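Local coordinates for Phosphoglucomutase/phosphomannomutase family protein (Burkholderia thailandensis, PDB 3UW2) that probably catalyses intramolecular phosphate transfer on phosphosugars, as a zinc-bound member of the magnesium-dependent phosphohexose mutase family, at residues Asp305-Arg310 and Thr394-Leu399; Trp315-Glu318 and Glu322-Met325; Leu209-Phe214 and Cys219-Leu224; His351-Asp356 and Gly360-Leu365. One frame throughout, in Å; residues are numbered along the deposited sequence. Where two conformers were deposited one is given.

Contact 1. Residues Asp305-Arg310 and Thr394-Leu399; sequences DVKCTR and TPELQL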
loop_
_atom_site.group_PDB
_atom_site.type_symbol
_atom_site.label_atom_id
_atom_site.label_comp_id
_atom_site.label_asym_id
_atom_site.label_seq_id
_atom_site.Cartn_x
_atom_site.Cartn_y
_atom_site.Cartn_z
ATOM N N ASP A 305 3.947 6.523 9.332
ATOM C CA ASP A 305 4.172 5.411 10.259
ATOM C C ASP A 305 5.558 5.529 10.910
ATOM O O ASP A 305 6.395 6.337 10.495
ATOM C CB ASP A 305 3.916 4.081 9.518
ATOM C CG ASP A 305 5.050 3.713 8.505
ATOM O OD1 ASP A 305 5.421 4.546 7.633
ATOM O OD2 ASP A 305 5.577 2.570 8.614
ATOM N N VAL A 306 5.799 4.769 11.974
ATOM C CA VAL A 306 7.065 4.789 12.672
ATOM C C VAL A 306 8.340 4.377 11.907
ATOM O O VAL A 306 9.452 4.436 12.469
ATOM C CB VAL A 306 6.979 3.856 13.864
ATOM C CG1 VAL A 306 6.108 4.501 14.979
ATOM C CG2 VAL A 306 6.537 2.465 13.388
ATOM N N LYS A 307 8.212 3.859 10.706
ATOM C CA LYS A 307 9.412 3.639 9.867
ATOM C C LYS A 307 9.928 4.884 9.108
ATOM O O LYS A 307 10.934 4.786 8.425
ATOM C CB LYS A 307 9.124 2.568 8.812
ATOM C CG LYS A 307 8.957 1.166 9.413
ATOM C CD LYS A 307 8.507 0.127 8.377
ATOM C CE LYS A 307 8.485 -1.258 9.043
ATOM N NZ LYS A 307 8.307 -2.375 8.067
ATOM N N CYS A 308 9.201 6.022 9.155
ATOM C CA CYS A 308 9.475 7.162 8.275
ATOM C C CYS A 308 10.608 8.021 8.843
ATOM O O CYS A 308 10.818 8.005 10.024
ATOM C CB CYS A 308 8.237 8.014 8.078
ATOM S SG CYS A 308 7.076 7.246 6.909
ATOM N N THR A 309 11.293 8.779 7.989
ATOM C CA THR A 309 12.381 9.704 8.411
ATOM C C THR A 309 12.030 10.609 9.605
ATOM O O THR A 309 10.909 11.097 9.715
ATOM C CB THR A 309 12.859 10.610 7.238
ATOM O OG1 THR A 309 13.876 11.483 7.709
ATOM C CG2 THR A 309 11.781 11.434 6.687
ATOM N N ARG A 310 12.998 10.785 10.504
ATOM C CA ARG A 310 12.962 11.817 11.564
ATOM C C ARG A 310 12.574 13.184 10.907
ATOM O O ARG A 310 11.908 14.015 11.521
ATOM C CB ARG A 310 14.325 11.849 12.318
ATOM C CG ARG A 310 14.257 12.494 13.724
ATOM C CD ARG A 310 15.506 12.389 14.630
ATOM N NE ARG A 310 16.359 13.588 14.612
ATOM C CZ ARG A 310 16.991 14.062 13.528
ATOM N NH1 ARG A 310 17.763 15.155 13.609
ATOM N NH2 ARG A 310 16.861 13.453 12.348
ATOM N N THR A 394 20.491 2.680 7.409
ATOM C CA THR A 394 20.703 1.231 7.194
ATOM C C THR A 394 19.529 0.562 6.478
ATOM O O THR A 394 18.409 1.053 6.521
ATOM C CB THR A 394 20.826 0.478 8.546
ATOM O OG1 THR A 394 19.568 0.561 9.269
ATOM C CG2 THR A 394 22.014 0.992 9.387
ATOM N N PRO A 395 19.765 -0.594 5.811
ATOM C CA PRO A 395 18.529 -1.373 5.427
ATOM C C PRO A 395 17.867 -2.003 6.669
ATOM O O PRO A 395 18.471 -1.968 7.781
ATOM C CB PRO A 395 19.067 -2.466 4.473
ATOM C CG PRO A 395 20.564 -2.454 4.625
ATOM C CD PRO A 395 20.986 -1.100 5.149
ATOM N N GLU A 396 16.670 -2.575 6.502
ATOM C CA GLU A 396 16.025 -3.370 7.552
ATOM C C GLU A 396 16.778 -4.583 8.062
ATOM O O GLU A 396 17.294 -5.342 7.278
ATOM C CB GLU A 396 14.641 -3.818 7.089
ATOM C CG GLU A 396 13.624 -2.718 7.257
ATOM C CD GLU A 396 12.167 -3.184 7.153
ATOM O OE1 GLU A 396 11.284 -2.499 7.720
ATOM O OE2 GLU A 396 11.891 -4.217 6.507
ATOM N N LEU A 397 16.806 -4.788 9.378
ATOM C CA LEU A 397 17.513 -5.947 9.986
ATOM C C LEU A 397 16.587 -6.882 10.850
ATOM O O LEU A 397 15.707 -6.380 11.574
ATOM C CB LEU A 397 18.736 -5.469 10.794
ATOM N N GLN A 398 16.820 -8.213 10.765
ATOM C CA GLN A 398 15.983 -9.294 11.380
ATOM C C GLN A 398 16.616 -9.857 12.640
ATOM O O GLN A 398 17.805 -10.167 12.634
ATOM C CB GLN A 398 15.801 -10.484 10.420
ATOM C CG GLN A 398 15.789 -10.154 8.940
ATOM C CD GLN A 398 14.636 -9.264 8.608
ATOM O OE1 GLN A 398 13.929 -8.822 9.510
ATOM N NE2 GLN A 398 14.423 -8.991 7.321
ATOM N N LEU A 399 15.840 -10.017 13.711
ATOM C CA LEU A 399 16.399 -10.566 14.958
ATOM C C LEU A 399 15.647 -11.811 15.444
ATOM O O LEU A 399 15.699 -12.884 14.825
ATOM C CB LEU A 399 16.442 -9.505 16.061
#
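Lys307 and Glu396 meet end to side: NZ of the lysine lies 3.0 Å from OE1 of the glutamate in a salt bridge that is also a hydrogen bond. The lysine leaves the type I turn Asp305-Cys308, closed by Cys308 N to Asp305 O at 3.1 Å. With CG opposite the carbonyl carbon (chi1 -69°) and every later torsion near 180°, the chain runs out almost straight and carries the ammonium to the other segment. Glu396 is likewise extended beyond CG, and the two side chains cross at about a right angle. The bond uses the syn lone pair of OE1, on the side of the other carboxylate oxygen. CE of Lys307 follows its ammonium to within 3.3 Å of the same OE1, whereas the backbones stay well apart, Lys307 CA and Glu396 CA being 9.9 Å from each other. Arg454 of strand 451-457 forms a second salt bridge to OE1, so two cationic side chains share one oxygen. Arg432 adds to the junction by bonding the carbonyls of Val306 and Cys308. This is a surface salt bridge between domains, joining the loop after strand 301-305 in domain III to edge strand 392-398 of the C-terminal domain's antiparallel sheet.

Contact 2. Residues Trp315-Glu318 and Glu322-Met325; sequences WVRE and EPLM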
loop_
_atom_site.group_PDB
_atom_site.type_symbol
_atom_site.label_atom_id
_atom_site.label_comp_id
_atom_site.label_asym_id
_atom_site.label_seq_id
_atom_site.Cartn_x
_atom_site.Cartn_y
_atom_site.Cartn_z
ATOM N N TRP A 315 9.462 18.981 9.053
ATOM C CA TRP A 315 8.953 19.423 7.768
ATOM C C TRP A 315 7.482 19.769 7.857
ATOM O O TRP A 315 7.044 20.881 7.422
ATOM C CB TRP A 315 9.206 18.324 6.765
ATOM C CG TRP A 315 8.667 18.644 5.415
ATOM C CD1 TRP A 315 7.396 18.377 4.942
ATOM C CD2 TRP A 315 9.361 19.336 4.299
ATOM N NE1 TRP A 315 7.261 18.840 3.663
ATOM C CE2 TRP A 315 8.402 19.393 3.206
ATOM C CE3 TRP A 315 10.642 19.859 4.105
ATOM C CZ2 TRP A 315 8.713 19.970 1.982
ATOM C CZ3 TRP A 315 10.963 20.428 2.846
ATOM C CH2 TRP A 315 10.007 20.495 1.819
ATOM N N VAL A 316 6.698 18.850 8.418
ATOM C CA VAL A 316 5.241 19.068 8.464
ATOM C C VAL A 316 4.917 20.308 9.321
ATOM O O VAL A 316 4.095 21.139 8.907
ATOM C CB VAL A 316 4.451 17.846 9.007
ATOM C CG1 VAL A 316 3.013 18.246 9.424
ATOM C CG2 VAL A 316 4.461 16.705 7.960
ATOM N N ARG A 317 5.621 20.479 10.433
ATOM C CA ARG A 317 5.422 21.684 11.277
ATOM C C ARG A 317 5.803 22.960 10.604
ATOM O O ARG A 317 5.044 23.932 10.681
ATOM C CB ARG A 317 6.120 21.628 12.615
ATOM C CG ARG A 317 5.518 20.596 13.529
ATOM C CD ARG A 317 6.284 20.603 14.824
ATOM N NE ARG A 317 6.274 19.268 15.421
ATOM C CZ ARG A 317 7.388 18.572 15.651
ATOM N NH1 ARG A 317 8.590 19.094 15.368
ATOM N NH2 ARG A 317 7.307 17.376 16.192
ATOM N N GLU A 318 6.939 22.947 9.908
ATOM C CA GLU A 318 7.414 24.145 9.226
ATOM C C GLU A 318 6.504 24.477 8.073
ATOM O O GLU A 318 6.376 25.633 7.715
ATOM C CB GLU A 318 8.917 24.046 8.820
ATOM C CG GLU A 318 9.799 24.061 10.062
ATOM C CD GLU A 318 11.288 23.868 9.825
ATOM O OE1 GLU A 318 11.715 23.499 8.724
ATOM O OE2 GLU A 318 12.065 24.098 10.799
ATOM N N GLU A 322 0.227 19.504 11.302
ATOM C CA GLU A 322 0.508 18.774 12.542
ATOM C C GLU A 322 0.869 17.325 12.207
ATOM O O GLU A 322 0.002 16.568 11.688
ATOM C CB GLU A 322 -0.693 18.806 13.500
ATOM C CG GLU A 322 -1.184 20.183 13.923
ATOM C CD GLU A 322 -0.341 20.861 15.010
ATOM O OE1 GLU A 322 -0.192 22.095 14.937
ATOM O OE2 GLU A 322 0.160 20.189 15.936
ATOM N N PRO A 323 2.129 16.922 12.485
ATOM C CA PRO A 323 2.558 15.523 12.108
ATOM C C PRO A 323 1.896 14.524 13.054
ATOM O O PRO A 323 1.738 14.846 14.251
ATOM C CB PRO A 323 4.087 15.525 12.337
ATOM C CG PRO A 323 4.279 16.590 13.420
ATOM C CD PRO A 323 3.218 17.655 13.208
ATOM N N LEU A 324 1.503 13.354 12.541
ATOM C CA LEU A 324 0.885 12.341 13.410
ATOM C C LEU A 324 1.549 11.034 13.068
ATOM O O LEU A 324 1.235 10.369 12.080
ATOM C CB LEU A 324 -0.655 12.254 13.218
ATOM C CG LEU A 324 -1.479 11.652 14.373
ATOM C CD1 LEU A 324 -2.964 11.632 13.907
ATOM C CD2 LEU A 324 -1.121 10.242 14.712
ATOM N N MET A 325 2.479 10.663 13.905
ATOM C CA MET A 325 3.177 9.427 13.695
ATOM C C MET A 325 2.342 8.292 14.182
ATOM O O MET A 325 1.886 8.299 15.332
ATOM C CB MET A 325 4.577 9.452 14.353
ATOM C CG MET A 325 5.326 8.177 14.080
ATOM S SD MET A 325 7.050 8.286 14.577
ATOM C CE MET A 325 6.887 8.556 16.331
#
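In the beta-alpha-beta unit of strand 301-305, helix 311-318 and strand 322-326, the helix's last turn packs on the strand that follows: Val316 and Arg317 close against Pro323. Val316 supplies the buried part. Its CG1 stands opposite the backbone N (chi1 163°), which sends this methyl over the backbone of the strand: CG1 is 3.5 Å from Pro323 N and 3.6 Å from Glu322 N. The same methyl packs on the proline ring, with Val316 CG1 to Pro323 CD at 3.8 Å. Val316 also touches Ile302 of the neighbouring inner strand 301-305.

Arg317 comes to the proline from the neighbouring helix position. Its aliphatic part does the nearest touching, CG to Pro323 CD at 3.7 Å, and the chain, stretched from CG to NE, crosses the pyrrolidine at about a right angle. Farther out, Arg317 NE lies 3.9 Å from Pro323 CG, and the guanidinium stands obliquely to that carbon. Pro323 CD is thus touched by both Val316 CG1 and Arg317 CG. No hydrogen bond links the two segments; the strand takes its backbone bonds from strand 301-305 through Glu322 and Leu324. Apolar contact between a helix's last turn and the next parallel strand, here an edge strand of the domain III sheet, is characteristic of a right-handed beta-alpha-beta crossover.

Contact 3. Residues Leu209-Phe214 and Cys219-Leu224; sequences LATRLF and CELVEL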
loop_
_atom_site.group_PDB
_atom_site.type_symbol
_atom_site.label_atom_id
_atom_site.label_comp_id
_atom_site.label_asym_id
_atom_site.label_seq_id
_atom_site.Cartn_x
_atom_site.Cartn_y
_atom_site.Cartn_z
ATOM N N LEU A 209 -4.146 0.413 -17.532
ATOM C CA LEU A 209 -4.804 1.606 -17.079
ATOM C C LEU A 209 -3.820 2.717 -16.659
ATOM O O LEU A 209 -4.102 3.899 -16.840
ATOM C CB LEU A 209 -5.692 1.276 -15.883
ATOM C CG LEU A 209 -6.782 2.249 -15.494
ATOM C CD1 LEU A 209 -7.668 2.701 -16.682
ATOM C CD2 LEU A 209 -7.632 1.549 -14.444
ATOM N N ALA A 210 -2.686 2.393 -16.057
ATOM C CA ALA A 210 -1.742 3.506 -15.747
ATOM C C ALA A 210 -1.261 4.225 -17.022
ATOM O O ALA A 210 -1.230 5.469 -17.054
ATOM C CB ALA A 210 -0.555 3.015 -14.957
ATOM N N THR A 211 -0.994 3.468 -18.097
ATOM C CA THR A 211 -0.545 4.108 -19.341
ATOM C C THR A 211 -1.657 4.936 -19.940
ATOM O O THR A 211 -1.422 6.065 -20.359
ATOM C CB THR A 211 0.085 3.112 -20.341
ATOM O OG1 THR A 211 -0.820 2.015 -20.562
ATOM C CG2 THR A 211 1.394 2.567 -19.729
ATOM N N ARG A 212 -2.880 4.381 -19.939
ATOM C CA ARG A 212 -4.078 5.118 -20.352
ATOM C C ARG A 212 -4.210 6.438 -19.577
ATOM O O ARG A 212 -4.425 7.492 -20.200
ATOM C CB ARG A 212 -5.332 4.301 -20.101
ATOM C CG ARG A 212 -6.616 5.013 -20.511
ATOM C CD ARG A 212 -7.845 4.100 -20.351
ATOM N NE ARG A 212 -8.983 4.984 -20.631
ATOM C CZ ARG A 212 -10.269 4.689 -20.513
ATOM N NH1 ARG A 212 -10.651 3.493 -20.154
ATOM N NH2 ARG A 212 -11.162 5.627 -20.832
ATOM N N LEU A 213 -4.094 6.368 -18.252
ATOM C CA LEU A 213 -4.237 7.564 -17.375
ATOM C C LEU A 213 -3.198 8.632 -17.683
ATOM O O LEU A 213 -3.570 9.789 -17.901
ATOM C CB LEU A 213 -4.179 7.183 -15.875
ATOM C CG LEU A 213 -4.138 8.310 -14.860
ATOM C CD1 LEU A 213 -5.466 9.083 -14.989
ATOM C CD2 LEU A 213 -3.925 7.794 -13.409
ATOM N N PHE A 214 -1.904 8.260 -17.692
ATOM C CA PHE A 214 -0.870 9.258 -17.878
ATOM C C PHE A 214 -0.873 9.818 -19.316
ATOM O O PHE A 214 -0.570 11.003 -19.532
ATOM C CB PHE A 214 0.504 8.741 -17.419
ATOM C CG PHE A 214 0.523 8.265 -15.976
ATOM C CD1 PHE A 214 -0.155 8.974 -14.957
ATOM C CD2 PHE A 214 1.235 7.122 -15.631
ATOM C CE1 PHE A 214 -0.143 8.544 -13.610
ATOM C CE2 PHE A 214 1.241 6.641 -14.318
ATOM C CZ PHE A 214 0.573 7.359 -13.285
ATOM N N CYS A 219 0.919 13.057 -20.993
ATOM C CA CYS A 219 2.319 12.659 -20.957
ATOM C C CYS A 219 2.664 11.666 -22.049
ATOM O O CYS A 219 1.854 10.764 -22.394
ATOM C CB CYS A 219 2.683 12.057 -19.615
ATOM S SG CYS A 219 2.491 13.292 -18.314
ATOM N N GLU A 220 3.882 11.817 -22.540
ATOM C CA GLU A 220 4.519 10.806 -23.397
ATOM C C GLU A 220 5.195 9.769 -22.521
ATOM O O GLU A 220 5.775 10.094 -21.483
ATOM C CB GLU A 220 5.552 11.436 -24.362
ATOM C CG GLU A 220 4.907 11.928 -25.630
ATOM C CD GLU A 220 5.917 12.600 -26.557
ATOM O OE1 GLU A 220 5.573 13.687 -27.116
ATOM O OE2 GLU A 220 7.051 12.048 -26.710
ATOM N N LEU A 221 5.103 8.513 -22.921
ATOM C CA LEU A 221 5.510 7.404 -22.057
ATOM C C LEU A 221 6.573 6.560 -22.716
ATOM O O LEU A 221 6.531 6.394 -23.923
ATOM C CB LEU A 221 4.308 6.541 -21.748
ATOM C CG LEU A 221 3.117 7.237 -21.105
ATOM C CD1 LEU A 221 2.108 6.147 -20.762
ATOM C CD2 LEU A 221 3.435 8.080 -19.868
ATOM N N VAL A 222 7.565 6.126 -21.952
ATOM C CA VAL A 222 8.398 5.062 -22.412
ATOM C C VAL A 222 7.963 3.872 -21.538
ATOM O O VAL A 222 8.201 3.857 -20.351
ATOM C CB VAL A 222 9.917 5.293 -22.241
ATOM C CG1 VAL A 222 10.590 4.159 -22.973
ATOM C CG2 VAL A 222 10.367 6.619 -22.841
ATOM N N GLU A 223 7.291 2.891 -22.148
ATOM C CA GLU A 223 6.719 1.798 -21.401
ATOM C C GLU A 223 7.677 0.598 -21.174
ATOM O O GLU A 223 8.378 0.120 -22.109
ATOM C CB GLU A 223 5.449 1.337 -22.129
ATOM C CG GLU A 223 4.439 2.482 -22.262
ATOM C CD GLU A 223 3.122 2.063 -22.878
ATOM O OE1 GLU A 223 2.677 0.908 -22.692
ATOM O OE2 GLU A 223 2.484 2.908 -23.522
ATOM N N LEU A 224 7.627 0.059 -19.963
ATOM C CA LEU A 224 8.361 -1.147 -19.638
ATOM C C LEU A 224 7.395 -2.174 -19.065
ATOM O O LEU A 224 6.770 -1.906 -18.041
ATOM C CB LEU A 224 9.481 -0.870 -18.606
ATOM C CG LEU A 224 10.732 -0.167 -19.128
ATOM C CD1 LEU A 224 11.491 0.427 -17.922
ATOM C CD2 LEU A 224 11.587 -1.107 -19.964
HETATM O O HOH W 1 0.084 0.378 -22.681
#
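The Phe214 ring turns away from strand 221-224 and meets Phe261 of strand 259-263 edge-to-face, while Val199 and Leu372 also touch its side chain. Across the contact it is CB of Phe214 that packs, 3.9 Å from Leu221 CD2. The setting is the beta-alpha-beta unit of domain II: helix 206-216 runs back along the strand that follows it, the axes of the short segments 10.3 Å apart and 177° from parallel, very nearly antiparallel.

Leu221 reaches the helix with both methyls. While CD2 goes to Phe214, CD1 lies against Thr211, 3.7 Å from its CB and 3.6 Å from its carbonyl O. Thr211, one turn before Phe214, also meets Glu223, whose extended chain it crosses at about a right angle; the methyl CG2 of Thr211 sits 3.6 Å from Glu223 CD. The threonine hydroxyl lies between the backbone N and the carbonyl carbon, placing OG1 near the carbonyls of Gly207 and Pro208, to which it is hydrogen-bonded. The carboxylate has its own outside partner in Thr226, which bonds OE1. A water joins the two polar ends, donating to Thr211 OG1 at 2.8 Å and to Glu223 OE1 at 2.6 Å.

The turn between helix and strand is closed by the backbone: Cys219 N donates to Phe214 O at 2.9 Å, with an N-H...O angle of 158° and the donor tilted 21° from the carbonyl plane.

Contact 4. Residues His351-Asp356 and Gly360-Leu365; sequences HVFFKD and GFDDGL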
loop_
_atom_site.group_PDB
_atom_site.type_symbol
_atom_site.label_atom_id
_atom_site.label_comp_id
_atom_site.label_asym_id
_atom_site.label_seq_id
_atom_site.Cartn_x
_atom_site.Cartn_y
_atom_site.Cartn_z
ATOM N N HIS A 351 2.546 3.016 0.342
ATOM C CA HIS A 351 1.117 3.278 0.113
ATOM C C HIS A 351 0.892 4.701 0.505
ATOM O O HIS A 351 1.315 5.105 1.595
ATOM C CB HIS A 351 0.226 2.385 0.976
ATOM C CG HIS A 351 0.352 0.888 0.701
ATOM N ND1 HIS A 351 -0.585 0.186 0.032
ATOM C CD2 HIS A 351 1.318 -0.050 1.106
ATOM C CE1 HIS A 351 -0.251 -1.127 -0.014
ATOM N NE2 HIS A 351 0.920 -1.270 0.640
ATOM N N VAL A 352 0.190 5.474 -0.323
ATOM C CA VAL A 352 -0.019 6.886 -0.044
ATOM C C VAL A 352 -1.522 7.121 -0.141
ATOM O O VAL A 352 -2.169 6.698 -1.139
ATOM C CB VAL A 352 0.781 7.787 -1.037
ATOM C CG1 VAL A 352 0.606 9.277 -0.698
ATOM C CG2 VAL A 352 2.278 7.477 -0.970
ATOM N N PHE A 353 -2.092 7.764 0.883
ATOM C CA PHE A 353 -3.537 7.844 0.966
ATOM C C PHE A 353 -3.944 9.316 0.882
ATOM O O PHE A 353 -3.734 10.073 1.848
ATOM C CB PHE A 353 -4.035 7.274 2.305
ATOM C CG PHE A 353 -3.554 5.877 2.645
ATOM C CD1 PHE A 353 -2.228 5.638 3.023
ATOM C CD2 PHE A 353 -4.468 4.810 2.699
ATOM C CE1 PHE A 353 -1.818 4.337 3.426
ATOM C CE2 PHE A 353 -4.064 3.522 3.088
ATOM C CZ PHE A 353 -2.740 3.294 3.452
ATOM N N PHE A 354 -4.570 9.722 -0.227
ATOM C CA PHE A 354 -5.136 11.087 -0.373
ATOM C C PHE A 354 -6.621 11.053 -0.020
ATOM O O PHE A 354 -7.368 10.357 -0.696
ATOM C CB PHE A 354 -5.034 11.595 -1.837
ATOM C CG PHE A 354 -3.614 11.871 -2.283
ATOM C CD1 PHE A 354 -3.041 13.138 -2.072
ATOM C CD2 PHE A 354 -2.809 10.822 -2.823
ATOM C CE1 PHE A 354 -1.704 13.391 -2.451
ATOM C CE2 PHE A 354 -1.497 11.100 -3.209
ATOM C CZ PHE A 354 -0.953 12.366 -3.019
ATOM N N LYS A 355 -7.015 11.800 1.022
ATOM C CA LYS A 355 -8.396 12.112 1.248
ATOM C C LYS A 355 -8.653 13.455 0.599
ATOM O O LYS A 355 -9.657 13.615 -0.112
ATOM C CB LYS A 355 -8.732 12.142 2.743
ATOM C CG LYS A 355 -10.165 12.602 3.047
ATOM C CD LYS A 355 -11.207 11.702 2.390
ATOM C CE LYS A 355 -12.577 12.357 2.584
ATOM N NZ LYS A 355 -13.312 11.185 3.095
ATOM N N ASP A 356 -7.749 14.415 0.780
ATOM C CA ASP A 356 -7.863 15.725 0.031
ATOM C C ASP A 356 -8.112 15.500 -1.452
ATOM O O ASP A 356 -7.311 14.791 -2.102
ATOM C CB ASP A 356 -6.530 16.455 0.225
ATOM C CG ASP A 356 -6.385 17.660 -0.673
ATOM O OD1 ASP A 356 -6.998 18.663 -0.312
ATOM O OD2 ASP A 356 -5.623 17.633 -1.658
ATOM N N GLY A 360 -9.599 8.748 -0.123
ATOM C CA GLY A 360 -8.931 8.311 1.117
ATOM C C GLY A 360 -8.374 6.903 1.061
ATOM O O GLY A 360 -7.767 6.464 2.042
ATOM N N PHE A 361 -8.524 6.182 -0.059
ATOM C CA PHE A 361 -7.834 4.874 -0.222
ATOM C C PHE A 361 -6.473 5.082 -0.884
ATOM O O PHE A 361 -6.262 6.051 -1.653
ATOM C CB PHE A 361 -8.671 3.829 -1.011
ATOM C CG PHE A 361 -9.191 4.337 -2.344
ATOM C CD1 PHE A 361 -8.352 4.379 -3.447
ATOM C CD2 PHE A 361 -10.498 4.724 -2.482
ATOM C CE1 PHE A 361 -8.794 4.807 -4.700
ATOM C CE2 PHE A 361 -10.987 5.167 -3.730
ATOM C CZ PHE A 361 -10.142 5.210 -4.828
ATOM N N ASP A 362 -5.556 4.172 -0.572
ATOM C CA ASP A 362 -4.256 4.135 -1.188
ATOM C C ASP A 362 -4.407 3.760 -2.688
ATOM O O ASP A 362 -5.210 2.881 -3.061
ATOM C CB ASP A 362 -3.296 3.168 -0.417
ATOM C CG ASP A 362 -3.915 1.793 -0.117
ATOM O OD1 ASP A 362 -5.171 1.728 0.047
ATOM O OD2 ASP A 362 -3.128 0.760 -0.006
ATOM N N ASP A 363 -3.653 4.445 -3.528
ATOM C CA ASP A 363 -3.779 4.279 -4.987
ATOM C C ASP A 363 -2.452 4.767 -5.608
ATOM O O ASP A 363 -2.151 5.952 -5.618
ATOM C CB ASP A 363 -4.967 5.157 -5.486
ATOM C CG ASP A 363 -5.222 5.012 -6.979
ATOM O OD1 ASP A 363 -4.253 4.680 -7.726
ATOM O OD2 ASP A 363 -6.388 5.259 -7.402
ATOM N N GLY A 364 -1.676 3.837 -6.122
ATOM C CA GLY A 364 -0.447 4.141 -6.827
ATOM C C GLY A 364 -0.608 4.989 -8.088
ATOM O O GLY A 364 0.286 5.803 -8.412
ATOM N N LEU A 365 -1.707 4.783 -8.822
ATOM C CA LEU A 365 -1.926 5.482 -10.085
ATOM C C LEU A 365 -2.360 6.947 -9.798
ATOM O O LEU A 365 -1.928 7.864 -10.495
ATOM C CB LEU A 365 -3.056 4.822 -10.903
ATOM C CG LEU A 365 -2.673 3.564 -11.731
ATOM C CD1 LEU A 365 -2.336 2.352 -10.874
ATOM C CD2 LEU A 365 -3.880 3.221 -12.635
HETATM O O HOH W 2 -4.519 7.948 -2.517
HETATM O O HOH W 3 -0.526 4.503 -3.148
#
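His351 ND1 donates to Asp362 OD2 at 2.6 Å, a His-carboxylate bond bent to 139° at the hydrogen. The anti lone pair of OD2 accepts, and the oxygen itself stands 26° out of the imidazole plane. Strand 352-354 is the antiparallel edge strand of the mixed four-stranded sheet in the alpha/beta/alpha domain III, and the loop after it folds back along it before helix 364-375. The bond lies beside the zinc site: His351 touches Asp268, one of the three aspartates that hold the zinc ion, and its ring meets that of His330.

Asp362 CG takes the position between backbone N and carbonyl carbon, which lays the side chain between His351 and Phe353. CB sits over one face of the Phe353 ring, 3.8 Å from the centroid in a CH-pi contact, and the carboxylate plane is stacked at 19° to the ring. At the edge of the same ring lies Gly360 O, 3.7 Å from Phe353 CD2. Asp362 CA also points its hydrogen at Val352 O.

A water threads the two backbones, donating to Val352 O and to Phe361 O and accepting from Phe354 N. Gly360 N makes a weak bond to Phe354 O, and its positive phi suits a residue without a side chain. Asp363 is the N-cap of helix 364-375; while its OD2 is bonded by Tyr181, OD1 accepts from Tyr366 N and, weakly, from Leu365 N at 2.8 Å.

How the contacts relate
From the N terminus, contact 3 comes first, closing the short helix-to-strand connection of domain II between 209-214 and 219-224. Contact 1 then opens at 305-310 and spans the rest of domain III before closing at 394-399 in the C-terminal domain. Nested inside that long loop, in series, contact 2 closes the helix-to-strand turn between 315-318 and 322-325, and contact 4 the loop from strand 352-354 to helix 364-375, at the two outermost strands of one sheet. Contacts 1 and 2 touch through Val306 CG1 and Met325 CG, 3.9 Å apart. Contacts 3 and 4 meet across domains II and III, where Leu365 packs on Leu213, Phe214 and Ala210.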